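Local coordinates for protein OBCA, Oxalate Biosynthetic Component A (Burkholderia glumae, PDB 4NNC) that is a biosynthetic component with a TIM-barrel domain related to beta-keto acid cleavage enzymes, and holds the ligand 2KQ and an oxalate ion, at residues L276-R281 with E307-S312. Residues are numbered along the deposited sequence; the frame is centred on the assembly and turned at random.
Sequences LSTSVR and EVASLS. With 2KQ ((3S)-3-[2-[3-[[(2R)-4-[[[(2R,3S,4R,5R)-5-(6-aminopurin-9-yl)-4-oxidanyl-3-phosphonooxy-oxolan-2-yl]methoxy-oxidanyl-phosphoryl]oxy-oxidanyl-phosphoryl]oxy-3,3-dimethyl-2-oxidanyl-butanoyl]amino]propanoylamino]ethylsulfanyl]-3-oxidanyl-butanoic acid), chain D; OXL (oxalate ion), chain C.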
ATOM      1  N   LEU A 276      -7.257  -0.408 -14.142  1.00 21.51           N
ATOM      2  CA  LEU A 276      -8.270  -0.190 -13.115  1.00 22.64           C
ATOM      3  C   LEU A 276      -8.528  -1.458 -12.320  1.00 22.99           C
ATOM      4  O   LEU A 276      -8.753  -2.523 -12.903  1.00 21.49           O
ATOM      5  CB  LEU A 276      -9.571   0.314 -13.737  1.00 21.61           C
ATOM      6  CG  LEU A 276      -9.739   1.837 -13.790  1.00 31.38           C
ATOM      7  CD1 LEU A 276      -8.454   2.562 -14.203  1.00 22.52           C
ATOM      8  CD2 LEU A 276     -10.914   2.236 -14.687  1.00 19.20           C
ATOM      9  N   SER A 277      -8.479  -1.341 -10.991  1.00 19.90           N
ATOM     10  CA  SER A 277      -8.835  -2.456 -10.126  1.00 19.87           C
ATOM     11  C   SER A 277     -10.327  -2.775 -10.239  1.00 20.70           C
ATOM     12  O   SER A 277     -11.181  -1.878 -10.176  1.00 21.46           O
ATOM     13  CB  SER A 277      -8.471  -2.170  -8.668  1.00 17.80           C
ATOM     14  OG  SER A 277      -8.811  -3.275  -7.848  1.00 21.47           O
ATOM     15  N   THR A 278     -10.621  -4.059 -10.422  1.00 21.28           N
ATOM     16  CA  THR A 278     -11.985  -4.589 -10.425  1.00 21.72           C
ATOM     17  C   THR A 278     -12.263  -5.387  -9.145  1.00 22.77           C
ATOM     18  O   THR A 278     -13.306  -6.041  -9.013  1.00 23.45           O
ATOM     19  CB  THR A 278     -12.166  -5.557 -11.571  1.00 19.17           C
ATOM     20  OG1 THR A 278     -11.214  -6.618 -11.412  1.00 21.52           O
ATOM     21  CG2 THR A 278     -11.919  -4.860 -12.902  1.00 17.34           C
ATOM     22  N   SER A 279     -11.324  -5.341  -8.210  1.00 21.98           N
ATOM     23  CA  SER A 279     -11.454  -6.083  -6.959  1.00 26.93           C
ATOM     24  C   SER A 279     -12.563  -5.525  -6.073  1.00 25.98           C
ATOM     25  O   SER A 279     -12.825  -4.323  -6.081  1.00 30.63           O
ATOM     26  CB  SER A 279     -10.132  -6.033  -6.197  1.00 26.10           C
ATOM     27  OG  SER A 279     -10.381  -5.887  -4.820  1.00 32.03           O
ATOM     28  N   VAL A 280     -13.225  -6.390  -5.312  1.00 28.06           N
ATOM     29  CA  VAL A 280     -14.190  -5.910  -4.321  1.00 28.23           C
ATOM     30  C   VAL A 280     -13.780  -6.305  -2.911  1.00 33.55           C
ATOM     31  O   VAL A 280     -14.635  -6.482  -2.037  1.00 31.97           O
ATOM     32  CB  VAL A 280     -15.620  -6.393  -4.596  1.00 31.16           C
ATOM     33  CG1 VAL A 280     -16.173  -5.711  -5.845  1.00 23.04           C
ATOM     34  CG2 VAL A 280     -15.654  -7.930  -4.708  1.00 31.64           C
ATOM     35  N   ARG A 281     -12.466  -6.437  -2.712  1.00 31.60           N
ATOM     36  CA  ARG A 281     -11.874  -6.665  -1.398  1.00 36.50           C
ATOM     37  C   ARG A 281     -12.515  -5.739  -0.371  1.00 40.54           C
ATOM     38  O   ARG A 281     -12.616  -4.527  -0.597  1.00 33.97           O
ATOM     39  CB  ARG A 281     -10.359  -6.431  -1.438  1.00 37.30           C
ATOM     40  CG  ARG A 281      -9.670  -6.705  -0.105  1.00 40.63           C
ATOM     41  CD  ARG A 281      -8.164  -6.489  -0.161  1.00 34.61           C
ATOM     42  NE  ARG A 281      -7.507  -7.099   0.997  1.00 38.75           N
ATOM     43  CZ  ARG A 281      -6.210  -7.389   1.067  1.00 35.36           C
ATOM     44  NH1 ARG A 281      -5.395  -7.112   0.052  1.00 38.34           N
ATOM     45  NH2 ARG A 281      -5.725  -7.957   2.160  1.00 39.27           N
ATOM     46  N   GLU A 307      -7.093   1.208 -20.632  1.00 24.54           N
ATOM     47  CA  GLU A 307      -6.245   0.277 -21.367  1.00 27.41           C
ATOM     48  C   GLU A 307      -6.254  -1.110 -20.732  1.00 25.04           C
ATOM     49  O   GLU A 307      -6.356  -2.117 -21.436  1.00 23.28           O
ATOM     50  CB  GLU A 307      -4.798   0.793 -21.442  1.00 27.12           C
ATOM     51  CG  GLU A 307      -4.572   1.960 -22.405  1.00 29.22           C
ATOM     52  CD  GLU A 307      -5.030   3.295 -21.848  1.00 27.72           C
ATOM     53  OE1 GLU A 307      -5.355   3.386 -20.630  1.00 25.53           O
ATOM     54  OE2 GLU A 307      -5.063   4.262 -22.639  1.00 32.02           O
ATOM     55  N   VAL A 308      -6.138  -1.143 -19.402  1.00 24.91           N
ATOM     56  CA  VAL A 308      -5.954  -2.383 -18.641  1.00 21.89           C
ATOM     57  C   VAL A 308      -6.925  -2.462 -17.442  1.00 21.50           C
ATOM     58  O   VAL A 308      -7.340  -1.429 -16.895  1.00 21.73           O
ATOM     59  CB  VAL A 308      -4.460  -2.518 -18.179  1.00 22.56           C
ATOM     60  CG1 VAL A 308      -4.222  -3.779 -17.336  1.00 20.79           C
ATOM     61  CG2 VAL A 308      -3.526  -2.543 -19.386  1.00 20.49           C
ATOM     62  N   ALA A 309      -7.316  -3.681 -17.062  1.00 20.79           N
ATOM     63  CA  ALA A 309      -8.057  -3.903 -15.828  1.00 21.28           C
ATOM     64  C   ALA A 309      -7.670  -5.247 -15.187  1.00 23.42           C
ATOM     65  O   ALA A 309      -7.387  -6.227 -15.878  1.00 18.24           O
ATOM     66  CB  ALA A 309      -9.546  -3.839 -16.077  1.00 19.58           C
ATOM     67  N   SER A 310      -7.678  -5.297 -13.863  1.00 23.25           N
ATOM     68  CA  SER A 310      -7.292  -6.521 -13.179  1.00 22.61           C
ATOM     69  C   SER A 310      -8.328  -7.612 -13.389  1.00 23.72           C
ATOM     70  O   SER A 310      -9.535  -7.343 -13.516  1.00 21.75           O
ATOM     71  CB  SER A 310      -7.025  -6.284 -11.680  1.00 23.61           C
ATOM     72  OG  SER A 310      -8.190  -5.887 -10.982  1.00 27.29           O
ATOM     73  N   LEU A 311      -7.838  -8.844 -13.452  1.00 21.06           N
ATOM     74  CA  LEU A 311      -8.691 -10.004 -13.604  1.00 23.55           C
ATOM     75  C   LEU A 311      -8.041 -11.193 -12.883  1.00 25.44           C
ATOM     76  O   LEU A 311      -6.893 -11.555 -13.164  1.00 21.54           O
ATOM     77  CB  LEU A 311      -8.935 -10.311 -15.091  1.00 25.12           C
ATOM     78  CG  LEU A 311     -10.003 -11.378 -15.399  1.00 25.18           C
ATOM     79  CD1 LEU A 311     -10.719 -11.106 -16.722  1.00 24.90           C
ATOM     80  CD2 LEU A 311      -9.396 -12.775 -15.411  1.00 21.30           C
ATOM     81  N   SER A 312      -8.793 -11.777 -11.953  1.00 22.66           N
ATOM     82  CA  SER A 312      -8.337 -12.891 -11.144  1.00 24.59           C
ATOM     83  C   SER A 312      -9.232 -14.113 -11.390  1.00 25.20           C
ATOM     84  O   SER A 312     -10.351 -14.164 -10.886  1.00 23.90           O
ATOM     85  CB  SER A 312      -8.391 -12.495  -9.671  1.00 26.61           C
ATOM     86  OG  SER A 312      -7.548 -11.383  -9.425  1.00 24.71           O
TER
HETATM   87  C01 2KQ D 603      -1.020  -2.553   4.400  1.00 34.20           C
HETATM   88  C02 2KQ D 603       0.394  -2.385   3.822  1.00 42.41           C
HETATM   89  C03 2KQ D 603       0.325  -1.592   2.425  1.00 27.84           C
HETATM   90  C04 2KQ D 603       1.240  -1.620   4.848  1.00 38.15           C
HETATM   91  O05 2KQ D 603       2.542  -1.480   4.328  1.00 43.72           O
HETATM   92  P06 2KQ D 603       3.790  -1.310   5.305  1.00 46.22           P
HETATM   93  O07 2KQ D 603       4.909  -0.623   4.541  1.00 34.78           O
HETATM   94  O08 2KQ D 603       3.422  -0.452   6.504  1.00 51.65           O
HETATM   95  O09 2KQ D 603       4.270  -2.759   5.753  1.00 60.62           O
HETATM   96  P10 2KQ D 603       3.781  -3.610   7.024  1.00 58.78           P
HETATM   97  O11 2KQ D 603       4.229  -5.039   6.884  1.00 56.93           O
HETATM   98  O12 2KQ D 603       2.273  -3.592   7.087  1.00 65.60           O
HETATM   99  O13 2KQ D 603       4.385  -2.984   8.374  1.00 61.65           O
HETATM  100  C14 2KQ D 603       3.988  -3.521   9.646  1.00 68.30           C
HETATM  101  C15 2KQ D 603       4.904  -3.070  10.703  1.00 73.34           C
HETATM  102  O16 2KQ D 603       6.322  -3.252  10.300  1.00 66.40           O
HETATM  103  C17 2KQ D 603       6.930  -1.954  10.229  1.00 62.20           C
HETATM  104  N18 2KQ D 603       7.742  -1.916   9.062  1.00 59.08           N
HETATM  105  C19 2KQ D 603       7.341  -1.732   7.791  1.00 58.19           C
HETATM  106  N20 2KQ D 603       8.417  -1.782   6.974  1.00 52.03           N
HETATM  107  C21 2KQ D 603       9.525  -2.007   7.729  1.00 55.44           C
HETATM  108  C22 2KQ D 603      10.899  -2.152   7.452  1.00 52.41           C
HETATM  109  N23 2KQ D 603      11.399  -2.073   6.086  1.00 47.56           N
HETATM  110  N24 2KQ D 603      11.746  -2.371   8.474  1.00 56.66           N
HETATM  111  C25 2KQ D 603      11.284  -2.461   9.747  1.00 56.38           C
HETATM  112  N26 2KQ D 603       9.985  -2.318  10.048  1.00 56.04           N
HETATM  113  C27 2KQ D 603       9.093  -2.093   9.047  1.00 60.39           C
HETATM  114  C28 2KQ D 603       5.839  -0.964  10.230  1.00 68.78           C
HETATM  115  O29 2KQ D 603       6.223   0.240  10.896  1.00 67.87           O
HETATM  116  C30 2KQ D 603       4.758  -1.610  10.992  1.00 77.42           C
HETATM  117  O31 2KQ D 603       4.946  -1.362  12.402  1.00 84.55           O
HETATM  118  P32 2KQ D 603       3.965  -2.078  13.504  1.00 95.73           P
HETATM  119  O33 2KQ D 603       4.162  -3.601  13.512  1.00 86.83           O
HETATM  120  O34 2KQ D 603       4.240  -1.521  14.887  1.00 87.88           O
HETATM  121  O35 2KQ D 603       2.538  -1.772  13.134  1.00 87.98           O
HETATM  122  C36 2KQ D 603       1.059  -3.795   3.691  1.00 45.17           C
HETATM  123  O37 2KQ D 603       1.103  -4.371   4.929  1.00 48.95           O
HETATM  124  C38 2KQ D 603       0.344  -4.772   2.743  1.00 45.51           C
HETATM  125  O39 2KQ D 603      -0.728  -5.301   3.021  1.00 44.60           O
HETATM  126  N40 2KQ D 603       0.998  -5.114   1.488  1.00 39.61           N
HETATM  127  C41 2KQ D 603       0.330  -6.052   0.647  1.00 37.69           C
HETATM  128  C42 2KQ D 603      -0.538  -5.337  -0.382  1.00 36.14           C
HETATM  129  C43 2KQ D 603      -1.275  -6.288  -1.351  1.00 38.77           C
HETATM  130  O44 2KQ D 603      -1.953  -7.231  -0.937  1.00 36.73           O
HETATM  131  N45 2KQ D 603      -1.129  -6.059  -2.762  1.00 33.68           N
HETATM  132  C46 2KQ D 603      -1.819  -6.957  -3.641  1.00 38.88           C
HETATM  133  C47 2KQ D 603      -2.679  -6.179  -4.612  1.00 38.17           C
HETATM  134  S48 2KQ D 603      -3.276  -7.212  -5.942  1.00 51.76           S
HETATM  135  C49 2KQ D 603      -4.054  -6.188  -7.174  1.00 28.49           C
HETATM  136  C50 2KQ D 603      -3.165  -6.200  -8.303  1.00 34.45           C
HETATM  137  O51 2KQ D 603      -4.163  -4.850  -6.733  1.00 28.48           O
HETATM  138  C52 2KQ D 603      -5.394  -6.820  -7.663  1.00 33.52           C
HETATM  139  C53 2KQ D 603      -6.567  -5.922  -7.915  1.00 29.31           C
HETATM  140  O54 2KQ D 603      -6.501  -4.675  -7.700  1.00 23.52           O
HETATM  141  O55 2KQ D 603      -7.628  -6.438  -8.356  1.00 27.52           O
HETATM  142  C1  OXL C 602      -7.203  -6.618  -3.809  1.00 35.76           C
HETATM  143  C2  OXL C 602      -5.821  -6.106  -3.808  1.00 39.77           C
HETATM  144  O1  OXL C 602      -7.452  -7.795  -4.188  1.00 37.17           O
HETATM  145  O2  OXL C 602      -4.954  -6.633  -3.053  1.00 46.32           O
HETATM  146  O3  OXL C 602      -8.110  -5.829  -3.440  1.00 39.13           O
HETATM  147  O4  OXL C 602      -5.553  -5.117  -4.558  1.00 36.85           O
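Val308 O accepts the backbone N-H of Leu276 at 2.9 Å, one of the bonds of the parallel pairing between strands 273-276 and 308-311. At Ala309, the bridge partner of Leu276, the CB methyl meets Thr278 CG2 at 4.1 Å, a small apolar contact beside the polar ones. Ser310 then closes the ladder, its N donating to Leu276 O, and its side chain joins the loop to 2KQ. With chi1 at 65°, its OG sits between the backbone N and carbonyl carbon. There it takes the Thr278 N-H almost straight on (3.1 Å from Thr278 N, 174°). The same Ser310 OG donates its own proton to 2KQ O55 at 2.7 Å. Thr278 OG1 answers by donating to Ser310 O over 2.8 Å, approaching from above the carbonyl plane, 53° out of it. Two reciprocal hydrogen bonds, each using one backbone and one side-chain group, thus tie these residues together just where regular strand pairing stops. The loop beyond the strand end continues the site: Ser277 OG donates to the other carboxylate oxygen, 2KQ O54, at 2.7 Å, while Ser279 OG donates to OXL O3 over the same distance. Each of these two hydroxyls also accepts the backbone N-H two residues on, forming consecutive ST turns that probably fix their orientation. A cobalt(II) ion lies about 4 Å from the Ser277 side chain. Within the TIM-barrel domain, strand 308-311 is flanked by parallel strands 273-276 and 344-349, and helix 328-341 packs against Thr278, Ala309 and Leu311.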